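Local atomic coordinates of tyrosinase (Aspergillus oryzae, PDB entry 6JU8), a protein that probably oxidises L-tyrosine and L-dopa to L-dopaquinone with molecular oxygen at a dinuclear copper centre. Residues A[45-56]-A[117-126]; A[199-207]-A[230-238]. The protein carries 1 engineered substitution. One frame throughout, in Å; residues are numbered along the deposited sequence.

Contact 1 of 2, residues A[45-56]-A[117-126]; sequences LFVEALTVIQNR and VIYEAMLDFI
Phe-125 lies with one ring face against the aliphatic stem of Glu-48, a CH-pi contact in which CB of Glu-48 stands 3.9 Å from the centroid of the Phe-125 ring. The glutamate chain bends at chi2 (-78°), laying CG as well as CB along the ring; the carboxylate and ring planes are 15° apart, and the polar end makes a salt bridge with Lys-193. Leu-45 extends CD2 between this ring and Ile-126, reaching Ile-126 CG1 at 3.7 Å. The helical segments 45-55 and 117-126 cross here at 105°, their axes 8.4 Å apart; the second is part of helix 103-129, which belongs to the tyrosinase central domain and also carries the copper ligand His-107. Small residues suit the crossing point: Ala-49 CB meets Ala-121 CB at 3.8 Å, and the methyls allow the backbones this approach. The unbranched Met-122 runs extended past Ala-49, so that CE lies 3.6 Å from Phe-46 N, while Ile-53 packs CD1 over Ile-118 CA and beside Val-117 CG1. At the far end the link turns polar. The long chain of Arg-56 rests its guanidinium face on Ile-53, and in the plane of that group NH2 donates to two waters. One donates a hydrogen bond to Val-117 O, the other to Asp-124 OD2 at a longer 3.3 Å; Arg-56 NH1 is bonded to Leu-62 O.

Contact 2 of 2, residues A[199-207]-A[230-238]; sequences RFQMQTLMG and PFDKCQSTT
Thr-237 holds Phe-200 by both its backbone N and its backbone O: Thr-237 OG1 accepts from Phe-200 N at 3.0 Å, and Thr-237 N donates to Phe-200 O at 2.8 Å. This is one side of a single antiparallel beta bridge, with Gln-201 and Ser-236 as the non-hydrogen-bonded pair and Met-202 N to Gln-235 O closing the other side; it joins two loops of the tyrosinase central domain. The part around the bridge is close-packed. Thr-237 OG1 sits between the backbone N and carbonyl carbon (chi1 58°), which aims it at Phe-200 N, and the flexible Met-206 threads its CE under Gln-235 O at 3.4 Å. Gln-235, CG anti to its own N (chi1 -179°), stretches across to give NE2 to Met-202 O at 2.8 Å. Further on, Met-206 N donates to Cys-234 O, and Gly-207, lacking a side chain, lets its backbone come near enough for its N to reach Asp-232 O at 2.9 Å. The solvent side is looser: Lys-233 and Gln-203 are exposed there, and Leu-205 at its edge covers Gln-235 CB. Arg-199 stacks its guanidinium over the Gln-201 amide carbon and makes a salt bridge with Asp-253. Its NH1 also donates to the buried Ser-236 OG at 2.9 Å, and that hydroxyl in turn donates to Thr-237 O, in the carbonyl plane on a lone pair.

How the contacts relate
Along the chain both segments of contact 1 precede those of contact 2, and the centres of the two contacts stand 22 Å apart. The first joins helix 41-55 to helix 103-129; the second ties the loop after strand 190-194 to the loop after strand 225-229. They meet where Gln-54 CG packs on Phe-200 CD1 at 3.8 Å, and Tyr-64 bridges them, touching Ile-53 and Phe-200. Both stand outside the copper site itself: the side chain of Ile-118 is about 12 Å from that of His-376, and that of Phe-231 about 10 Å from that of His-336. A helix crossing and a loop pairing thus make up neighbouring parts of the shell around the copper-bearing centre.

Contact 1 of 2, residues A[45-56]-A[117-126]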
loop_
_atom_site.group_PDB
_atom_site.type_symbol
_atom_site.label_atom_id
_atom_site.label_comp_id
_atom_site.label_asym_id
_atom_site.label_seq_id
_atom_site.Cartn_x
_atom_site.Cartn_y
_atom_site.Cartn_z
ATOM N N LEU A 45 24.834 1.663 -2.863
ATOM C CA LEU A 45 25.281 0.652 -3.819
ATOM C C LEU A 45 24.177 -0.359 -4.105
ATOM O O LEU A 45 23.926 -0.771 -5.240
ATOM C CB LEU A 45 26.515 -0.050 -3.240
ATOM C CG LEU A 45 27.837 0.723 -3.299
ATOM C CD1 LEU A 45 28.920 -0.059 -2.554
ATOM C CD2 LEU A 45 28.210 1.050 -4.746
ATOM N N PHE A 46 23.496 -0.809 -3.031
ATOM C CA PHE A 46 22.498 -1.858 -3.199
ATOM C C PHE A 46 21.311 -1.293 -3.976
ATOM O O PHE A 46 20.836 -1.891 -4.945
ATOM C CB PHE A 46 22.100 -2.431 -1.844
ATOM C CG PHE A 46 21.223 -3.651 -1.797
ATOM C CD1 PHE A 46 20.872 -4.390 -2.913
ATOM C CD2 PHE A 46 20.705 -4.064 -0.553
ATOM C CE1 PHE A 46 20.047 -5.519 -2.839
ATOM C CE2 PHE A 46 19.916 -5.199 -0.471
ATOM C CZ PHE A 46 19.589 -5.937 -1.598
ATOM N N VAL A 47 20.842 -0.107 -3.586
ATOM C CA VAL A 47 19.715 0.510 -4.304
ATOM C C VAL A 47 20.049 0.782 -5.764
ATOM O O VAL A 47 19.270 0.476 -6.675
ATOM C CB VAL A 47 19.307 1.831 -3.601
ATOM C CG1 VAL A 47 18.340 2.624 -4.451
ATOM C CG2 VAL A 47 18.716 1.527 -2.232
ATOM N N GLU A 48 21.228 1.358 -6.021
ATOM C CA GLU A 48 21.561 1.746 -7.386
ATOM C C GLU A 48 21.823 0.510 -8.239
ATOM O O GLU A 48 21.380 0.470 -9.389
ATOM C CB GLU A 48 22.764 2.691 -7.420
ATOM C CG GLU A 48 22.515 4.032 -6.739
ATOM C CD GLU A 48 21.706 5.037 -7.522
ATOM O OE1 GLU A 48 21.284 4.766 -8.657
ATOM O OE2 GLU A 48 21.471 6.148 -7.005
ATOM N N ALA A 49 22.504 -0.478 -7.671
ATOM C CA ALA A 49 22.756 -1.706 -8.442
ATOM C C ALA A 49 21.464 -2.447 -8.759
ATOM O O ALA A 49 21.250 -2.931 -9.880
ATOM C CB ALA A 49 23.700 -2.631 -7.700
ATOM N N LEU A 50 20.606 -2.587 -7.739
ATOM C CA LEU A 50 19.389 -3.361 -7.992
ATOM C C LEU A 50 18.482 -2.636 -8.974
ATOM O O LEU A 50 17.802 -3.248 -9.795
ATOM C CB LEU A 50 18.653 -3.680 -6.695
ATOM C CG LEU A 50 17.454 -4.609 -6.827
ATOM C CD1 LEU A 50 17.809 -5.940 -7.479
ATOM C CD2 LEU A 50 16.856 -4.882 -5.442
ATOM N N THR A 51 18.493 -1.310 -8.905
ATOM C CA THR A 51 17.731 -0.533 -9.878
ATOM C C THR A 51 18.202 -0.806 -11.305
ATOM O O THR A 51 17.383 -1.070 -12.197
ATOM C CB THR A 51 17.810 0.979 -9.571
ATOM O OG1 THR A 51 17.191 1.176 -8.294
ATOM C CG2 THR A 51 17.077 1.786 -10.610
ATOM N N VAL A 52 19.505 -0.744 -11.561
ATOM C CA VAL A 52 20.055 -1.080 -12.862
ATOM C C VAL A 52 19.650 -2.480 -13.285
ATOM O O VAL A 52 19.183 -2.684 -14.409
ATOM C CB VAL A 52 21.591 -0.957 -12.846
ATOM C CG1 VAL A 52 22.219 -1.617 -14.063
ATOM C CG2 VAL A 52 22.008 0.504 -12.768
ATOM N N ILE A 53 19.771 -3.462 -12.403
ATOM C CA ILE A 53 19.454 -4.849 -12.729
ATOM C C ILE A 53 17.980 -4.987 -13.105
ATOM O O ILE A 53 17.617 -5.684 -14.066
ATOM C CB ILE A 53 19.848 -5.782 -11.571
ATOM C CG1 ILE A 53 21.383 -5.856 -11.426
ATOM C CG2 ILE A 53 19.300 -7.178 -11.771
ATOM C CD1 ILE A 53 21.861 -6.293 -10.052
ATOM N N GLN A 54 17.096 -4.296 -12.366
ATOM C CA GLN A 54 15.662 -4.354 -12.652
ATOM C C GLN A 54 15.330 -3.675 -13.972
ATOM O O GLN A 54 14.337 -4.062 -14.602
ATOM C CB GLN A 54 14.898 -3.640 -11.517
ATOM C CG GLN A 54 14.844 -4.552 -10.280
ATOM C CD GLN A 54 14.157 -3.920 -9.092
ATOM O OE1 GLN A 54 13.927 -2.701 -9.100
ATOM N NE2 GLN A 54 13.853 -4.715 -8.077
ATOM N N ASN A 55 16.106 -2.695 -14.414
ATOM C CA ASN A 55 15.834 -1.988 -15.666
ATOM C C ASN A 55 16.487 -2.633 -16.883
ATOM O O ASN A 55 16.312 -2.146 -18.013
ATOM C CB ASN A 55 16.267 -0.526 -15.556
ATOM C CG ASN A 55 15.413 0.252 -14.567
ATOM O OD1 ASN A 55 14.275 -0.123 -14.303
ATOM N ND2 ASN A 55 15.967 1.333 -14.034
ATOM N N ARG A 56 17.234 -3.719 -16.715
ATOM C CA ARG A 56 17.828 -4.412 -17.872
ATOM C C ARG A 56 16.694 -5.079 -18.646
ATOM O O ARG A 56 15.692 -5.453 -18.050
ATOM C CB ARG A 56 18.851 -5.447 -17.424
ATOM C CG ARG A 56 20.131 -4.857 -16.846
ATOM C CD ARG A 56 20.910 -5.941 -16.113
ATOM N NE ARG A 56 22.163 -5.441 -15.598
ATOM C CZ ARG A 56 23.059 -6.060 -14.854
ATOM N NH1 ARG A 56 22.814 -7.300 -14.470
ATOM N NH2 ARG A 56 24.189 -5.447 -14.484
ATOM N N VAL A 117 25.483 -11.169 -8.941
ATOM C CA VAL A 117 25.054 -10.239 -9.992
ATOM C C VAL A 117 24.956 -8.825 -9.448
ATOM O O VAL A 117 25.364 -7.848 -10.092
ATOM C CB VAL A 117 23.717 -10.694 -10.606
ATOM C CG1 VAL A 117 23.128 -9.619 -11.504
ATOM C CG2 VAL A 117 23.951 -12.004 -11.372
ATOM N N ILE A 118 24.381 -8.692 -8.245
ATOM C CA ILE A 118 24.327 -7.379 -7.606
ATOM C C ILE A 118 25.697 -6.771 -7.362
ATOM O O ILE A 118 25.929 -5.599 -7.722
ATOM C CB ILE A 118 23.514 -7.462 -6.293
ATOM C CG1 ILE A 118 22.038 -7.766 -6.575
ATOM C CG2 ILE A 118 23.682 -6.155 -5.509
ATOM C CD1 ILE A 118 21.285 -8.212 -5.333
ATOM N N TYR A 119 26.623 -7.536 -6.804
ATOM C CA TYR A 119 27.985 -7.077 -6.580
ATOM C C TYR A 119 28.620 -6.615 -7.882
ATOM O O TYR A 119 29.247 -5.566 -7.939
ATOM C CB TYR A 119 28.806 -8.217 -5.972
ATOM C CG TYR A 119 30.300 -7.974 -5.918
ATOM C CD1 TYR A 119 30.868 -7.204 -4.904
ATOM C CD2 TYR A 119 31.153 -8.548 -6.873
ATOM C CE1 TYR A 119 32.257 -6.994 -4.847
ATOM C CE2 TYR A 119 32.514 -8.339 -6.810
ATOM C CZ TYR A 119 33.059 -7.564 -5.810
ATOM O OH TYR A 119 34.424 -7.383 -5.775
ATOM N N GLU A 120 28.487 -7.409 -8.947
ATOM C CA GLU A 120 29.056 -6.984 -10.238
ATOM C C GLU A 120 28.464 -5.675 -10.734
ATOM O O GLU A 120 29.210 -4.827 -11.260
ATOM C CB GLU A 120 28.868 -8.129 -11.257
ATOM C CG GLU A 120 29.779 -9.295 -10.914
ATOM C CD GLU A 120 29.513 -10.554 -11.722
ATOM O OE1 GLU A 120 28.597 -10.561 -12.563
ATOM O OE2 GLU A 120 30.230 -11.545 -11.482
ATOM N N ALA A 121 27.158 -5.473 -10.528
ATOM C CA ALA A 121 26.545 -4.203 -10.901
ATOM C C ALA A 121 27.047 -3.088 -9.992
ATOM O O ALA A 121 27.191 -1.927 -10.405
ATOM C CB ALA A 121 25.022 -4.306 -10.860
ATOM N N MET A 122 27.352 -3.386 -8.733
ATOM C CA MET A 122 27.906 -2.351 -7.845
ATOM C C MET A 122 29.254 -1.864 -8.343
ATOM O O MET A 122 29.553 -0.676 -8.362
ATOM C CB MET A 122 28.122 -2.902 -6.430
ATOM C CG MET A 122 26.835 -3.155 -5.648
ATOM S SD MET A 122 27.252 -3.794 -4.011
ATOM C CE MET A 122 25.628 -3.709 -3.241
ATOM N N LEU A 123 30.097 -2.800 -8.772
ATOM C CA LEU A 123 31.386 -2.389 -9.328
ATOM C C LEU A 123 31.220 -1.500 -10.544
ATOM O O LEU A 123 31.998 -0.550 -10.706
ATOM C CB LEU A 123 32.185 -3.641 -9.693
ATOM C CG LEU A 123 32.625 -4.532 -8.536
ATOM C CD1 LEU A 123 33.578 -5.611 -9.061
ATOM C CD2 LEU A 123 33.256 -3.715 -7.419
ATOM N N ASP A 124 30.286 -1.803 -11.442
ATOM C CA ASP A 124 30.035 -0.953 -12.613
ATOM C C ASP A 124 29.534 0.420 -12.177
ATOM O O ASP A 124 29.931 1.448 -12.740
ATOM C CB ASP A 124 29.001 -1.599 -13.546
ATOM C CG ASP A 124 29.476 -2.866 -14.215
ATOM O OD1 ASP A 124 30.600 -2.877 -14.730
ATOM O OD2 ASP A 124 28.746 -3.881 -14.246
ATOM N N PHE A 125 28.645 0.470 -11.183
ATOM C CA PHE A 125 28.168 1.754 -10.656
ATOM C C PHE A 125 29.330 2.597 -10.144
ATOM O O PHE A 125 29.402 3.797 -10.437
ATOM C CB PHE A 125 27.153 1.523 -9.530
ATOM C CG PHE A 125 26.708 2.823 -8.882
ATOM C CD1 PHE A 125 25.681 3.563 -9.440
ATOM C CD2 PHE A 125 27.332 3.291 -7.735
ATOM C CE1 PHE A 125 25.304 4.772 -8.875
ATOM C CE2 PHE A 125 26.951 4.494 -7.166
ATOM C CZ PHE A 125 25.935 5.232 -7.745
ATOM N N ILE A 126 30.240 2.004 -9.388
ATOM C CA ILE A 126 31.385 2.743 -8.834
ATOM C C ILE A 126 32.278 3.233 -9.959
ATOM O O ILE A 126 32.688 4.397 -9.942
ATOM C CB ILE A 126 32.203 1.844 -7.867
ATOM C CG1 ILE A 126 31.399 1.502 -6.621
ATOM C CG2 ILE A 126 33.548 2.480 -7.545
ATOM C CD1 ILE A 126 31.901 0.332 -5.811
HETATM O O HOH W 1 25.407 -7.475 -12.959
HETATM O O HOH W 2 25.631 -2.887 -14.586
#

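Contact 2 of 2, residues A[199-207]-A[230-238]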
loop_
_atom_site.group_PDB
_atom_site.type_symbol
_atom_site.label_atom_id
_atom_site.label_comp_id
_atom_site.label_asym_id
_atom_site.label_seq_id
_atom_site.Cartn_x
_atom_site.Cartn_y
_atom_site.Cartn_z
ATOM N N ARG A 199 9.021 -3.346 -4.370
ATOM C CA ARG A 199 8.197 -4.043 -5.332
ATOM C C ARG A 199 9.017 -4.208 -6.603
ATOM O O ARG A 199 10.079 -3.569 -6.711
ATOM C CB ARG A 199 6.876 -3.339 -5.667
ATOM C CG ARG A 199 7.003 -1.959 -6.273
ATOM C CD ARG A 199 7.065 -1.919 -7.793
ATOM N NE ARG A 199 6.939 -0.507 -8.227
ATOM C CZ ARG A 199 5.757 0.072 -8.371
ATOM N NH1 ARG A 199 4.655 -0.636 -8.126
ATOM N NH2 ARG A 199 5.674 1.337 -8.743
ATOM N N PHE A 200 8.508 -5.009 -7.536
ATOM C CA PHE A 200 9.078 -5.040 -8.878
ATOM C C PHE A 200 7.930 -4.895 -9.873
ATOM O O PHE A 200 6.884 -5.544 -9.710
ATOM C CB PHE A 200 9.857 -6.336 -9.123
ATOM C CG PHE A 200 10.302 -6.477 -10.576
ATOM C CD1 PHE A 200 11.298 -5.648 -11.076
ATOM C CD2 PHE A 200 9.732 -7.426 -11.393
ATOM C CE1 PHE A 200 11.701 -5.762 -12.397
ATOM C CE2 PHE A 200 10.125 -7.558 -12.731
ATOM C CZ PHE A 200 11.129 -6.728 -13.209
ATOM N N GLN A 201 8.131 -4.055 -10.887
ATOM C CA GLN A 201 7.118 -3.972 -11.931
ATOM C C GLN A 201 7.780 -3.936 -13.303
ATOM O O GLN A 201 8.938 -3.514 -13.434
ATOM C CB GLN A 201 6.193 -2.765 -11.756
ATOM C CG GLN A 201 6.872 -1.416 -11.976
ATOM C CD GLN A 201 5.876 -0.268 -11.881
ATOM O OE1 GLN A 201 4.672 -0.475 -12.035
ATOM N NE2 GLN A 201 6.369 0.921 -11.601
ATOM N N MET A 202 7.003 -4.407 -14.269
ATOM C CA MET A 202 7.408 -4.227 -15.664
ATOM C C MET A 202 6.764 -2.960 -16.192
ATOM O O MET A 202 6.125 -2.173 -15.480
ATOM C CB MET A 202 7.028 -5.473 -16.474
ATOM C CG MET A 202 7.804 -6.745 -16.070
ATOM S SD MET A 202 9.586 -6.583 -16.365
ATOM C CE MET A 202 9.661 -7.166 -18.064
ATOM N N GLN A 203 6.931 -2.682 -17.470
ATOM C CA GLN A 203 6.388 -1.453 -18.079
ATOM C C GLN A 203 5.038 -1.707 -18.745
ATOM O O GLN A 203 4.429 -0.813 -19.354
ATOM C CB GLN A 203 7.390 -0.918 -19.105
ATOM C CG GLN A 203 8.684 -0.384 -18.513
ATOM C CD GLN A 203 9.714 -0.086 -19.588
ATOM O OE1 GLN A 203 10.604 -0.908 -19.839
ATOM N NE2 GLN A 203 9.613 1.070 -20.235
ATOM N N THR A 204 4.561 -2.950 -18.649
ATOM C CA THR A 204 3.245 -3.329 -19.157
ATOM C C THR A 204 2.692 -4.403 -18.225
ATOM O O THR A 204 3.395 -4.862 -17.319
ATOM C CB THR A 204 3.330 -3.854 -20.600
ATOM O OG1 THR A 204 2.051 -4.167 -21.167
ATOM C CG2 THR A 204 4.171 -5.116 -20.662
ATOM N N LEU A 205 1.456 -4.828 -18.431
ATOM C CA LEU A 205 0.950 -5.969 -17.675
ATOM C C LEU A 205 1.787 -7.194 -18.000
ATOM O O LEU A 205 2.141 -7.422 -19.156
ATOM C CB LEU A 205 -0.520 -6.232 -17.996
ATOM C CG LEU A 205 -1.505 -5.080 -17.758
ATOM C CD1 LEU A 205 -2.921 -5.578 -18.035
ATOM C CD2 LEU A 205 -1.383 -4.479 -16.380
ATOM N N MET A 206 2.120 -7.968 -16.967
ATOM C CA MET A 206 3.072 -9.056 -17.203
ATOM C C MET A 206 2.512 -10.132 -18.127
ATOM O O MET A 206 3.293 -10.870 -18.748
ATOM C CB MET A 206 3.540 -9.678 -15.891
ATOM C CG MET A 206 4.336 -8.691 -15.044
ATOM S SD MET A 206 5.207 -9.583 -13.724
ATOM C CE MET A 206 5.453 -8.226 -12.576
ATOM N N GLY A 207 1.193 -10.232 -18.273
ATOM C CA GLY A 207 0.585 -11.194 -19.174
ATOM C C GLY A 207 0.719 -10.813 -20.645
ATOM O O GLY A 207 0.306 -11.617 -21.496
ATOM N N PRO A 230 -4.835 -13.994 -10.893
ATOM C CA PRO A 230 -4.660 -13.194 -12.119
ATOM C C PRO A 230 -3.345 -12.447 -12.266
ATOM O O PRO A 230 -3.311 -11.245 -12.558
ATOM C CB PRO A 230 -5.821 -12.195 -12.037
ATOM C CG PRO A 230 -6.011 -11.971 -10.551
ATOM C CD PRO A 230 -5.760 -13.337 -9.944
ATOM N N PHE A 231 -2.229 -13.161 -12.127
ATOM C CA PHE A 231 -0.897 -12.563 -12.229
ATOM C C PHE A 231 -0.642 -12.052 -13.640
ATOM O O PHE A 231 0.214 -11.171 -13.778
ATOM C CB PHE A 231 0.164 -13.561 -11.786
ATOM C CG PHE A 231 0.060 -13.869 -10.314
ATOM C CD1 PHE A 231 0.192 -12.888 -9.346
ATOM C CD2 PHE A 231 -0.178 -15.169 -9.884
ATOM C CE1 PHE A 231 0.120 -13.179 -8.006
ATOM C CE2 PHE A 231 -0.205 -15.477 -8.536
ATOM C CZ PHE A 231 -0.025 -14.493 -7.577
ATOM N N ASP A 232 -1.351 -12.531 -14.656
ATOM C CA ASP A 232 -1.249 -11.952 -15.984
ATOM C C ASP A 232 -1.751 -10.511 -16.047
ATOM O O ASP A 232 -1.361 -9.766 -16.953
ATOM C CB ASP A 232 -2.037 -12.822 -16.987
ATOM C CG ASP A 232 -3.479 -13.101 -16.614
ATOM O OD1 ASP A 232 -3.815 -13.224 -15.421
ATOM O OD2 ASP A 232 -4.332 -13.186 -17.539
ATOM N N LYS A 233 -2.577 -10.107 -15.088
ATOM C CA LYS A 233 -3.198 -8.783 -15.056
ATOM C C LYS A 233 -2.444 -7.804 -14.173
ATOM O O LYS A 233 -2.868 -6.662 -13.984
ATOM C CB LYS A 233 -4.649 -8.874 -14.580
ATOM C CG LYS A 233 -5.525 -9.789 -15.405
ATOM C CD LYS A 233 -5.593 -9.381 -16.861
ATOM C CE LYS A 233 -6.549 -10.267 -17.654
ATOM N NZ LYS A 233 -6.618 -9.769 -19.062
ATOM N N CYS A 234 -1.307 -8.251 -13.610
ATOM C CA CYS A 234 -0.474 -7.389 -12.799
ATOM C C CYS A 234 0.650 -6.753 -13.594
ATOM O O CYS A 234 1.360 -7.450 -14.335
ATOM C CB CYS A 234 0.200 -8.193 -11.678
ATOM S SG CYS A 234 -0.972 -9.051 -10.610
ATOM N N GLN A 235 0.838 -5.452 -13.394
ATOM C CA GLN A 235 2.073 -4.800 -13.833
ATOM C C GLN A 235 3.132 -4.866 -12.726
ATOM O O GLN A 235 4.313 -5.082 -13.028
ATOM C CB GLN A 235 1.802 -3.338 -14.240
ATOM C CG GLN A 235 3.050 -2.629 -14.721
ATOM C CD GLN A 235 2.761 -1.274 -15.354
ATOM O OE1 GLN A 235 1.660 -0.932 -15.751
ATOM N NE2 GLN A 235 3.850 -0.535 -15.519
ATOM N N SER A 236 2.706 -4.682 -11.491
ATOM C CA SER A 236 3.555 -4.709 -10.301
ATOM C C SER A 236 3.295 -5.967 -9.481
ATOM O O SER A 236 2.178 -6.454 -9.406
ATOM C CB SER A 236 3.241 -3.484 -9.435
ATOM O OG SER A 236 4.053 -3.477 -8.268
ATOM N N THR A 237 4.335 -6.418 -8.795
ATOM C CA THR A 237 4.125 -7.387 -7.722
ATOM C C THR A 237 3.291 -6.746 -6.603
ATOM O O THR A 237 3.294 -5.514 -6.462
ATOM C CB THR A 237 5.473 -7.884 -7.163
ATOM O OG1 THR A 237 6.252 -6.771 -6.672
ATOM C CG2 THR A 237 6.295 -8.572 -8.239
ATOM N N THR A 238 2.562 -7.578 -5.887
ATOM C CA THR A 238 1.714 -7.131 -4.796
ATOM C C THR A 238 1.808 -8.085 -3.618
ATOM O O THR A 238 2.050 -9.280 -3.799
ATOM C CB THR A 238 0.269 -6.937 -5.265
ATOM O OG1 THR A 238 -0.563 -6.441 -4.194
ATOM C CG2 THR A 238 -0.376 -8.230 -5.759
#